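Long-range contacts in biliverdin reductase (PDB 5B3U), which probably reduces the open-chain tetrapyrrole biliverdin to bilirubin, taking hydride from the NADPH that it binds: residues G17-G22 / Q64-L69; L103-A108 / Y313-A318; S159-Q164 / E235-K240. All coordinates share one frame; numbering follows the deposited sequence.

In the fold
Two domains and the seam between them are sampled here, one contact for each. Interaction 1 lies in the Rossmann domain, and its strand segment runs on into the turn where Thr-21 binds NADP(+). Interaction 2 starts from the same parallel sheet, its nearest atoms about 8 Å from interaction 1, and brings the NADP(+)-binding Tyr-105 against a helix of the C-terminal domain. Interaction 3 pairs two strands of the large C-terminal sheet, nested in the chain loop that interaction 2 closes, with centres 19 Å apart. Interactions 1 and 3, 29 Å apart between centres, both border the NADP(+) site: the Lys-240 side chain is about 7 Å from those of Trp-171 and Asn-84.

Interaction 1: G17-G22 / Q64-L69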
ATOM      1  N   GLY A  17      -7.828   7.523 -16.231  1.00 52.20           N
ATOM      2  CA  GLY A  17      -6.983   6.445 -16.732  1.00 51.58           C
ATOM      3  C   GLY A  17      -6.344   5.717 -15.567  1.00 50.32           C
ATOM      4  O   GLY A  17      -5.923   6.346 -14.589  1.00 48.95           O
ATOM      5  N   ILE A  18      -6.279   4.390 -15.664  1.00 51.32           N
ATOM      6  CA  ILE A  18      -5.832   3.535 -14.569  1.00 49.73           C
ATOM      7  C   ILE A  18      -4.509   2.899 -14.969  1.00 49.23           C
ATOM      8  O   ILE A  18      -4.458   2.083 -15.898  1.00 49.44           O
ATOM      9  CB  ILE A  18      -6.872   2.462 -14.221  1.00 49.52           C
ATOM     10  CG1 ILE A  18      -8.283   3.047 -14.278  1.00 52.19           C
ATOM     11  CG2 ILE A  18      -6.585   1.874 -12.845  1.00 48.88           C
ATOM     12  CD1 ILE A  18      -9.351   2.118 -13.746  1.00 54.96           C
ATOM     13  N   VAL A  19      -3.437   3.260 -14.268  1.00 47.39           N
ATOM     14  CA  VAL A  19      -2.138   2.625 -14.459  1.00 45.68           C
ATOM     15  C   VAL A  19      -2.080   1.448 -13.491  1.00 44.96           C
ATOM     16  O   VAL A  19      -1.839   1.621 -12.296  1.00 42.57           O
ATOM     17  CB  VAL A  19      -0.985   3.604 -14.233  1.00 44.46           C
ATOM     18  CG1 VAL A  19       0.320   3.017 -14.756  1.00 46.00           C
ATOM     19  CG2 VAL A  19      -1.280   4.931 -14.899  1.00 46.55           C
ATOM     20  N   GLY A  20      -2.320   0.246 -14.007  1.00 45.42           N
ATOM     21  CA  GLY A  20      -2.305  -0.944 -13.181  1.00 45.45           C
ATOM     22  C   GLY A  20      -3.449  -1.889 -13.482  1.00 48.64           C
ATOM     23  O   GLY A  20      -4.490  -1.473 -14.001  1.00 49.47           O
ATOM     24  N   THR A  21      -3.266  -3.171 -13.157  1.00 49.66           N
ATOM     25  CA  THR A  21      -4.287  -4.174 -13.427  1.00 50.85           C
ATOM     26  C   THR A  21      -4.525  -5.113 -12.249  1.00 49.89           C
ATOM     27  O   THR A  21      -5.220  -6.123 -12.415  1.00 49.66           O
ATOM     28  CB  THR A  21      -3.919  -5.001 -14.669  1.00 52.38           C
ATOM     29  OG1 THR A  21      -2.534  -5.367 -14.610  1.00 52.60           O
ATOM     30  CG2 THR A  21      -4.173  -4.203 -15.938  1.00 53.73           C
ATOM     31  N   GLY A  22      -3.978  -4.818 -11.070  1.00 49.23           N
ATOM     32  CA  GLY A  22      -4.127  -5.671  -9.911  1.00 47.88           C
ATOM     33  C   GLY A  22      -5.370  -5.350  -9.104  1.00 49.65           C
ATOM     34  O   GLY A  22      -6.262  -4.618  -9.537  1.00 50.12           O
ATOM     35  N   GLN A  64      -0.534   1.535 -25.227  1.00 51.50           N
ATOM     36  CA  GLN A  64       0.719   0.805 -25.388  1.00 49.46           C
ATOM     37  C   GLN A  64       1.761   1.186 -24.341  1.00 48.81           C
ATOM     38  O   GLN A  64       2.711   0.427 -24.127  1.00 49.61           O
ATOM     39  CB  GLN A  64       1.271   1.016 -26.801  1.00 49.28           C
ATOM     40  CG  GLN A  64       1.301   2.464 -27.265  1.00 49.87           C
ATOM     41  CD  GLN A  64       2.612   3.154 -26.943  1.00 49.19           C
ATOM     42  OE1 GLN A  64       3.639   2.503 -26.752  1.00 48.82           O
ATOM     43  NE2 GLN A  64       2.582   4.481 -26.888  1.00 48.13           N
ATOM     44  N   SER A  65       1.600   2.327 -23.674  1.00 47.46           N
ATOM     45  CA  SER A  65       2.507   2.722 -22.605  1.00 47.93           C
ATOM     46  C   SER A  65       1.763   3.631 -21.637  1.00 48.49           C
ATOM     47  O   SER A  65       0.743   4.233 -21.982  1.00 48.26           O
ATOM     48  CB  SER A  65       3.753   3.423 -23.156  1.00 48.02           C
ATOM     49  OG  SER A  65       3.414   4.642 -23.790  1.00 50.20           O
ATOM     50  N   TRP A  66       2.281   3.722 -20.408  1.00 47.89           N
ATOM     51  CA  TRP A  66       1.648   4.599 -19.428  1.00 47.03           C
ATOM     52  C   TRP A  66       2.018   6.058 -19.649  1.00 47.66           C
ATOM     53  O   TRP A  66       1.233   6.947 -19.305  1.00 48.75           O
ATOM     54  CB  TRP A  66       1.993   4.168 -17.997  1.00 45.97           C
ATOM     55  CG  TRP A  66       3.447   4.251 -17.609  1.00 45.98           C
ATOM     56  CD1 TRP A  66       4.326   3.211 -17.515  1.00 45.32           C
ATOM     57  CD2 TRP A  66       4.176   5.427 -17.223  1.00 45.78           C
ATOM     58  NE1 TRP A  66       5.558   3.667 -17.113  1.00 45.46           N
ATOM     59  CE2 TRP A  66       5.493   5.023 -16.928  1.00 44.30           C
ATOM     60  CE3 TRP A  66       3.846   6.782 -17.107  1.00 44.99           C
ATOM     61  CZ2 TRP A  66       6.479   5.922 -16.527  1.00 42.89           C
ATOM     62  CZ3 TRP A  66       4.828   7.674 -16.711  1.00 43.44           C
ATOM     63  CH2 TRP A  66       6.128   7.240 -16.424  1.00 43.11           C
ATOM     64  N   GLN A  67       3.199   6.326 -20.216  1.00 47.67           N
ATOM     65  CA  GLN A  67       3.530   7.698 -20.593  1.00 46.89           C
ATOM     66  C   GLN A  67       2.553   8.231 -21.629  1.00 48.90           C
ATOM     67  O   GLN A  67       2.279   9.436 -21.664  1.00 50.72           O
ATOM     68  CB  GLN A  67       4.961   7.778 -21.128  1.00 47.31           C
ATOM     69  CG  GLN A  67       6.020   7.199 -20.203  1.00 47.22           C
ATOM     70  CD  GLN A  67       6.285   5.730 -20.466  1.00 46.85           C
ATOM     71  OE1 GLN A  67       5.358   4.942 -20.655  1.00 46.60           O
ATOM     72  NE2 GLN A  67       7.559   5.354 -20.480  1.00 46.52           N
ATOM     73  N   ALA A  68       2.015   7.350 -22.475  1.00 49.29           N
ATOM     74  CA  ALA A  68       0.981   7.762 -23.415  1.00 50.27           C
ATOM     75  C   ALA A  68      -0.351   7.996 -22.716  1.00 51.19           C
ATOM     76  O   ALA A  68      -1.149   8.824 -23.167  1.00 53.19           O
ATOM     77  CB  ALA A  68       0.822   6.712 -24.514  1.00 50.25           C
ATOM     78  N   LEU A  69      -0.605   7.285 -21.615  1.00 51.80           N
ATOM     79  CA  LEU A  69      -1.904   7.368 -20.959  1.00 51.34           C
ATOM     80  C   LEU A  69      -2.055   8.654 -20.153  1.00 51.45           C
ATOM     81  O   LEU A  69      -3.128   9.267 -20.157  1.00 54.49           O
ATOM     82  CB  LEU A  69      -2.117   6.146 -20.063  1.00 51.10           C
ATOM     83  CG  LEU A  69      -3.343   6.155 -19.149  1.00 52.08           C
ATOM     84  CD1 LEU A  69      -4.047   4.813 -19.196  1.00 52.69           C
ATOM     85  CD2 LEU A  69      -2.949   6.495 -17.721  1.00 51.03           C
TER
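Leu-69 and Val-19 carry this contact, where a short helix lies against the first strand of a Rossmann fold. The two branches of Val-19 divide the work: CG2 meets CD2 of Leu-69 at 3.6 Å, while CG1 reaches CB of Trp-66 at 3.8 Å. The first torsion of Val-19 (-167°) sets CG1 opposite the backbone N and CG2 opposite the carbonyl carbon, which points one methyl at Trp-66 and the other at Leu-69, three residues further on. Trp-66 contributes its CB alone; with CG set between the backbone N and the carbonyl carbon (chi1 64°), the indole leads off to Trp-44 and Ile-90. Leu-69 extends its isobutyl group over the strand backbone, with CD1 lying 4.2 Å from Ile-18 N and CD2 4.1 Å from Gly-17 C. Were Leu-69 cut back to an alanine, Val-19 CG2 would probably lose its partner and a gap would be likely to open over Gly-17. Ser-65 caps the short helix through a weak bond from Ala-68 N to its OG. Just beyond Val-19 the chain enters the glycine-rich turn that holds the NADP(+)-binding Thr-21. Around the contact, strand 77-80 pairs with Gly-17 and Val-19, strand 38-44 pairs with Ile-18, Trp-44 of that strand meets the Trp-66 ring edge-to-face, and Ile-90 of helix 86-96 packs on both Val-19 and Trp-66.

Interaction 2: L103-A108 / Y313-A318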
ATOM      1  N   LEU A 103      -3.056   7.403  -5.710  1.00 46.54           N
ATOM      2  CA  LEU A 103      -2.104   6.307  -5.625  1.00 45.08           C
ATOM      3  C   LEU A 103      -2.552   5.290  -4.589  1.00 44.21           C
ATOM      4  O   LEU A 103      -3.026   5.656  -3.510  1.00 45.16           O
ATOM      5  CB  LEU A 103      -0.708   6.805  -5.242  1.00 42.97           C
ATOM      6  CG  LEU A 103       0.113   7.636  -6.223  1.00 42.61           C
ATOM      7  CD1 LEU A 103       0.620   8.892  -5.536  1.00 43.00           C
ATOM      8  CD2 LEU A 103       1.274   6.811  -6.746  1.00 41.21           C
ATOM      9  N   GLU A 104      -2.397   4.016  -4.923  1.00 42.43           N
ATOM     10  CA  GLU A 104      -2.231   3.006  -3.894  1.00 42.29           C
ATOM     11  C   GLU A 104      -0.791   3.086  -3.411  1.00 40.30           C
ATOM     12  O   GLU A 104       0.130   3.229  -4.221  1.00 38.05           O
ATOM     13  CB  GLU A 104      -2.552   1.610  -4.432  1.00 40.32           C
ATOM     14  CG  GLU A 104      -2.511   0.505  -3.381  1.00 40.58           C
ATOM     15  CD  GLU A 104      -3.674   0.560  -2.403  1.00 42.58           C
ATOM     16  OE1 GLU A 104      -3.712  -0.280  -1.478  1.00 41.47           O
ATOM     17  OE2 GLU A 104      -4.559   1.428  -2.560  1.00 44.99           O
ATOM     18  N   TYR A 105      -0.600   3.048  -2.097  1.00 40.31           N
ATOM     19  CA  TYR A 105       0.736   3.136  -1.516  1.00 37.33           C
ATOM     20  C   TYR A 105       1.625   2.059  -2.148  1.00 37.24           C
ATOM     21  O   TYR A 105       1.149   0.957  -2.419  1.00 37.14           O
ATOM     22  CB  TYR A 105       0.660   2.985   0.006  1.00 37.60           C
ATOM     23  CG  TYR A 105       1.948   3.320   0.711  1.00 36.97           C
ATOM     24  CD1 TYR A 105       2.284   4.638   0.992  1.00 37.01           C
ATOM     25  CD2 TYR A 105       2.838   2.323   1.080  1.00 35.59           C
ATOM     26  CE1 TYR A 105       3.467   4.952   1.625  1.00 35.47           C
ATOM     27  CE2 TYR A 105       4.026   2.627   1.709  1.00 34.51           C
ATOM     28  CZ  TYR A 105       4.335   3.941   1.983  1.00 34.76           C
ATOM     29  OH  TYR A 105       5.516   4.245   2.617  1.00 35.39           O
ATOM     30  N   PRO A 106       2.916   2.359  -2.392  1.00 36.66           N
ATOM     31  CA  PRO A 106       3.755   3.496  -1.983  1.00 36.75           C
ATOM     32  C   PRO A 106       3.516   4.827  -2.695  1.00 38.30           C
ATOM     33  O   PRO A 106       2.975   4.877  -3.801  1.00 37.15           O
ATOM     34  CB  PRO A 106       5.166   2.996  -2.294  1.00 35.70           C
ATOM     35  CG  PRO A 106       4.977   2.132  -3.479  1.00 35.29           C
ATOM     36  CD  PRO A 106       3.665   1.426  -3.253  1.00 35.76           C
ATOM     37  N   LEU A 107       3.938   5.903  -2.026  1.00 38.46           N
ATOM     38  CA  LEU A 107       3.962   7.229  -2.634  1.00 39.34           C
ATOM     39  C   LEU A 107       5.180   7.397  -3.536  1.00 39.49           C
ATOM     40  O   LEU A 107       5.051   7.812  -4.693  1.00 38.45           O
ATOM     41  CB  LEU A 107       3.948   8.303  -1.542  1.00 38.31           C
ATOM     42  CG  LEU A 107       4.069   9.767  -1.972  1.00 40.26           C
ATOM     43  CD1 LEU A 107       2.943  10.155  -2.913  1.00 40.53           C
ATOM     44  CD2 LEU A 107       4.094  10.684  -0.756  1.00 40.69           C
ATOM     45  N   ALA A 108       6.364   7.073  -3.029  1.00 40.14           N
ATOM     46  CA  ALA A 108       7.609   7.206  -3.782  1.00 40.12           C
ATOM     47  C   ALA A 108       8.684   6.387  -3.071  1.00 42.93           C
ATOM     48  O   ALA A 108       8.398   5.634  -2.134  1.00 42.44           O
ATOM     49  CB  ALA A 108       8.014   8.672  -3.931  1.00 41.21           C
ATOM     50  N   TYR A 313       4.767   9.764   6.519  1.00 39.01           N
ATOM     51  CA  TYR A 313       5.456   9.191   7.669  1.00 37.64           C
ATOM     52  C   TYR A 313       5.755   7.713   7.472  1.00 37.53           C
ATOM     53  O   TYR A 313       6.739   7.207   8.025  1.00 35.70           O
ATOM     54  CB  TYR A 313       4.643   9.389   8.947  1.00 36.59           C
ATOM     55  CG  TYR A 313       5.397   8.916  10.164  1.00 36.85           C
ATOM     56  CD1 TYR A 313       5.013   7.770  10.846  1.00 36.19           C
ATOM     57  CD2 TYR A 313       6.526   9.594  10.604  1.00 35.55           C
ATOM     58  CE1 TYR A 313       5.716   7.329  11.949  1.00 35.71           C
ATOM     59  CE2 TYR A 313       7.236   9.161  11.703  1.00 36.94           C
ATOM     60  CZ  TYR A 313       6.827   8.029  12.372  1.00 37.73           C
ATOM     61  OH  TYR A 313       7.535   7.596  13.469  1.00 40.09           O
ATOM     62  N   ALA A 314       4.921   7.004   6.706  1.00 38.75           N
ATOM     63  CA  ALA A 314       5.249   5.631   6.339  1.00 37.63           C
ATOM     64  C   ALA A 314       6.564   5.575   5.574  1.00 38.23           C
ATOM     65  O   ALA A 314       7.398   4.694   5.817  1.00 36.84           O
ATOM     66  CB  ALA A 314       4.116   5.023   5.513  1.00 35.95           C
ATOM     67  N   LEU A 315       6.771   6.519   4.652  1.00 37.04           N
ATOM     68  CA  LEU A 315       8.034   6.594   3.926  1.00 37.60           C
ATOM     69  C   LEU A 315       9.196   6.889   4.864  1.00 38.87           C
ATOM     70  O   LEU A 315      10.272   6.291   4.740  1.00 39.32           O
ATOM     71  CB  LEU A 315       7.946   7.662   2.838  1.00 40.90           C
ATOM     72  CG  LEU A 315       7.791   7.191   1.393  1.00 41.04           C
ATOM     73  CD1 LEU A 315       7.380   8.355   0.512  1.00 42.17           C
ATOM     74  CD2 LEU A 315       9.093   6.581   0.902  1.00 43.88           C
ATOM     75  N   GLU A 316       8.999   7.817   5.806  1.00 39.34           N
ATOM     76  CA  GLU A 316      10.062   8.173   6.741  1.00 39.28           C
ATOM     77  C   GLU A 316      10.529   6.959   7.535  1.00 38.41           C
ATOM     78  O   GLU A 316      11.734   6.765   7.738  1.00 38.28           O
ATOM     79  CB  GLU A 316       9.583   9.279   7.681  1.00 38.53           C
ATOM     80  CG  GLU A 316      10.576   9.637   8.776  1.00 41.07           C
ATOM     81  CD  GLU A 316      10.067  10.728   9.698  1.00 43.23           C
ATOM     82  OE1 GLU A 316       9.239  11.551   9.252  1.00 44.58           O
ATOM     83  OE2 GLU A 316      10.497  10.764  10.870  1.00 44.94           O
ATOM     84  N   VAL A 317       9.588   6.130   7.990  1.00 36.33           N
ATOM     85  CA  VAL A 317       9.954   4.913   8.705  1.00 36.77           C
ATOM     86  C   VAL A 317      10.692   3.953   7.779  1.00 37.80           C
ATOM     87  O   VAL A 317      11.651   3.287   8.187  1.00 37.15           O
ATOM     88  CB  VAL A 317       8.700   4.267   9.325  1.00 36.78           C
ATOM     89  CG1 VAL A 317       8.986   2.839   9.768  1.00 35.32           C
ATOM     90  CG2 VAL A 317       8.202   5.099  10.496  1.00 36.20           C
ATOM     91  N   ALA A 318      10.270   3.881   6.513  1.00 37.85           N
ATOM     92  CA  ALA A 318      10.947   3.009   5.558  1.00 38.29           C
ATOM     93  C   ALA A 318      12.353   3.509   5.250  1.00 39.01           C
ATOM     94  O   ALA A 318      13.287   2.708   5.127  1.00 38.58           O
ATOM     95  CB  ALA A 318      10.122   2.891   4.277  1.00 35.72           C
TER
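Tyr-105 meets Ala-314 and Leu-315 where the Rossmann domain abuts the C-terminal alpha/beta domain, the two-domain plan of the Gfo/Idh/MocA family. It occupies the middle of a Glu-Tyr-Pro sequence, at the place where many relatives carry the lysine of a Glu-Lys-Pro motif, and the peptide bond before Pro-106 is cis. The tyrosine leaves strand 100-104 with CG opposite the backbone N (chi1 -169°), and this torsion sends the ring out toward helix 309-325. One face of the ring has Pro-106 CB lying over its rim. The far end of the ring does the touching: CZ is 3.7 Å from Ala-314 CB, a methyl that approaches at a slant, and OH stands 3.9 Å from Leu-315 CG. The backbone N of Leu-315 lies at the ring edge, near its plane, but the angle is too poor for a hydrogen bond with OH, so here OH and the ring end meet the helix by van der Waals contact. Arg-191 makes a cation-pi contact with the ring, His-132 meets it with the two rings inclined to each other, and Ser-187 of helix 183-189 touches both Tyr-105 and Ala-314. An NADP(+)-binding residue is thereby packed directly against the other domain. Leu-315 gives the largest share of the buried surface, its branched end turned to the chain just after the cis-proline. Its CD2 faces the carbonyl of Ala-108, whereas CD1 lies 4.0 Å from Leu-107 CB and 4.5 Å from Ala-108 CB.

Interaction 3: S159-Q164 / E235-K240; sequences STIMGQ and EVIYGK
Thr-160 and Gly-239 sit at the heart of a parallel strand pair tied by three backbone hydrogen bonds. Thr-160 N gives to Ile-237 O (2.9 Å), Gly-239 N to Thr-160 O (2.8 Å), and Met-162 N to Gly-239 O (2.9 Å); the middle one points almost straight down its carbonyl. CA-H...O contacts fill in between, such as Ile-161 CA to Gly-239 O. A water adds a polar bridge: it donates to Ile-237 O at 3.0 Å and lies 2.6 Å from Thr-160 OG1, which a first torsion of -52° holds beside the backbone N. These strands, 153-163 and 233-241, form the parallel pair within the otherwise antiparallel mixed sheet of the C-terminal domain, characteristic of the Gfo/Idh/MocA family. The side-chain contacts are looser. On the face of Ser-159 and Ile-161, Ile-237 CB lies 4.0 Å from Ser-159 OG, whose hydrogen-bond partner is Glu-248. On the other face Thr-160 CB approaches the Tyr-238 ring obliquely, and Lys-240, extended beyond CG, sends NZ to Thr-172 O and, weakly, to Tyr-238 OH at 3.2 Å, with Tyr-173 and Phe-178 adding cation-pi contacts.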
ATOM      1  N   SER A 159       4.098 -10.571  10.810  1.00 31.33           N
ATOM      2  CA  SER A 159       4.990 -11.447  10.062  1.00 33.70           C
ATOM      3  C   SER A 159       4.305 -11.931   8.792  1.00 33.65           C
ATOM      4  O   SER A 159       3.204 -12.488   8.849  1.00 34.53           O
ATOM      5  CB  SER A 159       5.422 -12.644  10.917  1.00 35.51           C
ATOM      6  OG  SER A 159       6.185 -13.567  10.161  1.00 36.39           O
ATOM      7  N   THR A 160       4.967 -11.729   7.655  1.00 32.47           N
ATOM      8  CA  THR A 160       4.482 -12.185   6.355  1.00 34.49           C
ATOM      9  C   THR A 160       5.560 -13.056   5.723  1.00 34.56           C
ATOM     10  O   THR A 160       6.627 -12.557   5.348  1.00 33.15           O
ATOM     11  CB  THR A 160       4.137 -11.007   5.445  1.00 34.29           C
ATOM     12  OG1 THR A 160       3.255 -10.109   6.131  1.00 35.28           O
ATOM     13  CG2 THR A 160       3.464 -11.502   4.172  1.00 32.30           C
ATOM     14  N   ILE A 161       5.282 -14.353   5.604  1.00 33.64           N
ATOM     15  CA  ILE A 161       6.198 -15.305   4.987  1.00 35.53           C
ATOM     16  C   ILE A 161       5.420 -16.090   3.937  1.00 36.65           C
ATOM     17  O   ILE A 161       4.389 -16.697   4.249  1.00 37.98           O
ATOM     18  CB  ILE A 161       6.837 -16.246   6.021  1.00 36.46           C
ATOM     19  CG1 ILE A 161       7.954 -15.517   6.774  1.00 34.73           C
ATOM     20  CG2 ILE A 161       7.373 -17.497   5.346  1.00 37.72           C
ATOM     21  CD1 ILE A 161       8.197 -16.029   8.180  1.00 36.14           C
ATOM     22  N   MET A 162       5.908 -16.069   2.697  1.00 36.48           N
ATOM     23  CA  MET A 162       5.212 -16.660   1.557  1.00 39.53           C
ATOM     24  C   MET A 162       6.208 -17.467   0.734  1.00 39.02           C
ATOM     25  O   MET A 162       7.074 -16.894   0.067  1.00 38.96           O
ATOM     26  CB  MET A 162       4.548 -15.573   0.706  1.00 40.30           C
ATOM     27  CG  MET A 162       4.105 -16.030  -0.675  1.00 44.78           C
ATOM     28  SD  MET A 162       2.815 -17.286  -0.625  1.00 60.71           S
ATOM     29  CE  MET A 162       1.628 -16.515   0.471  1.00 43.83           C
ATOM     30  N   GLY A 163       6.085 -18.791   0.775  1.00 40.23           N
ATOM     31  CA  GLY A 163       6.985 -19.640   0.019  1.00 42.39           C
ATOM     32  C   GLY A 163       6.627 -19.689  -1.456  1.00 40.80           C
ATOM     33  O   GLY A 163       5.461 -19.635  -1.843  1.00 40.28           O
ATOM     34  N   GLN A 164       7.659 -19.798  -2.292  1.00 40.60           N
ATOM     35  CA  GLN A 164       7.465 -19.784  -3.741  1.00 43.33           C
ATOM     36  C   GLN A 164       8.602 -20.550  -4.401  1.00 45.06           C
ATOM     37  O   GLN A 164       9.735 -20.061  -4.450  1.00 45.21           O
ATOM     38  CB  GLN A 164       7.398 -18.352  -4.268  1.00 43.77           C
ATOM     39  CG  GLN A 164       7.080 -18.241  -5.753  1.00 43.87           C
ATOM     40  CD  GLN A 164       5.739 -18.848  -6.112  1.00 45.37           C
ATOM     41  OE1 GLN A 164       5.623 -19.598  -7.081  1.00 47.45           O
ATOM     42  NE2 GLN A 164       4.715 -18.526  -5.329  1.00 45.45           N
ATOM     43  N   GLU A 235       7.769  -6.008  16.111  1.00 32.06           N
ATOM     44  CA  GLU A 235       8.613  -6.777  15.206  1.00 31.66           C
ATOM     45  C   GLU A 235       7.924  -6.891  13.859  1.00 30.69           C
ATOM     46  O   GLU A 235       6.806  -7.407  13.769  1.00 30.39           O
ATOM     47  CB  GLU A 235       8.916  -8.164  15.770  1.00 32.49           C
ATOM     48  CG  GLU A 235       9.546  -8.155  17.144  1.00 34.15           C
ATOM     49  CD  GLU A 235       9.527  -9.520  17.790  1.00 35.53           C
ATOM     50  OE1 GLU A 235      10.431  -9.804  18.603  1.00 35.45           O
ATOM     51  OE2 GLU A 235       8.613 -10.315  17.476  1.00 33.64           O
ATOM     52  N   VAL A 236       8.594  -6.416  12.814  1.00 31.06           N
ATOM     53  CA  VAL A 236       8.124  -6.545  11.442  1.00 30.92           C
ATOM     54  C   VAL A 236       8.998  -7.572  10.737  1.00 32.46           C
ATOM     55  O   VAL A 236      10.230  -7.508  10.822  1.00 34.45           O
ATOM     56  CB  VAL A 236       8.158  -5.200  10.696  1.00 32.30           C
ATOM     57  CG1 VAL A 236       7.539  -5.353   9.316  1.00 32.75           C
ATOM     58  CG2 VAL A 236       7.442  -4.130  11.500  1.00 30.84           C
ATOM     59  N   ILE A 237       8.367  -8.516  10.047  1.00 31.83           N
ATOM     60  CA  ILE A 237       9.083  -9.545   9.303  1.00 32.09           C
ATOM     61  C   ILE A 237       8.411  -9.735   7.951  1.00 31.96           C
ATOM     62  O   ILE A 237       7.198  -9.963   7.882  1.00 32.18           O
ATOM     63  CB  ILE A 237       9.143 -10.889  10.052  1.00 32.96           C
ATOM     64  CG1 ILE A 237       9.974 -10.774  11.333  1.00 33.00           C
ATOM     65  CG2 ILE A 237       9.755 -11.947   9.163  1.00 32.82           C
ATOM     66  CD1 ILE A 237       9.167 -10.472  12.563  1.00 33.11           C
ATOM     67  N   TYR A 238       9.208  -9.654   6.887  1.00 31.60           N
ATOM     68  CA  TYR A 238       8.767  -9.923   5.527  1.00 32.37           C
ATOM     69  C   TYR A 238       9.724 -10.920   4.895  1.00 33.45           C
ATOM     70  O   TYR A 238      10.939 -10.699   4.891  1.00 34.09           O
ATOM     71  CB  TYR A 238       8.714  -8.635   4.698  1.00 31.39           C
ATOM     72  CG  TYR A 238       8.198  -8.826   3.289  1.00 31.61           C
ATOM     73  CD1 TYR A 238       9.059  -9.144   2.243  1.00 33.13           C
ATOM     74  CD2 TYR A 238       6.846  -8.686   3.003  1.00 31.40           C
ATOM     75  CE1 TYR A 238       8.586  -9.317   0.957  1.00 34.43           C
ATOM     76  CE2 TYR A 238       6.366  -8.857   1.721  1.00 31.63           C
ATOM     77  CZ  TYR A 238       7.239  -9.173   0.702  1.00 33.25           C
ATOM     78  OH  TYR A 238       6.765  -9.345  -0.578  1.00 34.24           O
ATOM     79  N   GLY A 239       9.178 -12.006   4.357  1.00 34.05           N
ATOM     80  CA  GLY A 239       9.989 -13.022   3.716  1.00 34.37           C
ATOM     81  C   GLY A 239       9.244 -13.763   2.628  1.00 35.52           C
ATOM     82  O   GLY A 239       8.054 -14.054   2.770  1.00 35.85           O
ATOM     83  N   LYS A 240       9.927 -14.060   1.528  1.00 36.96           N
ATOM     84  CA  LYS A 240       9.327 -14.844   0.459  1.00 38.49           C
ATOM     85  C   LYS A 240      10.438 -15.489  -0.351  1.00 39.23           C
ATOM     86  O   LYS A 240      11.603 -15.093  -0.264  1.00 39.39           O
ATOM     87  CB  LYS A 240       8.417 -13.990  -0.434  1.00 36.41           C
ATOM     88  CG  LYS A 240       9.129 -12.918  -1.239  1.00 36.90           C
ATOM     89  CD  LYS A 240       8.122 -12.109  -2.046  1.00 39.97           C
ATOM     90  CE  LYS A 240       8.766 -10.905  -2.713  1.00 39.39           C
ATOM     91  NZ  LYS A 240       7.770 -10.112  -3.486  1.00 40.76           N
TER
HETATM   92  O   HOH W   1       4.690  -8.413   7.530  1.00 32.49           O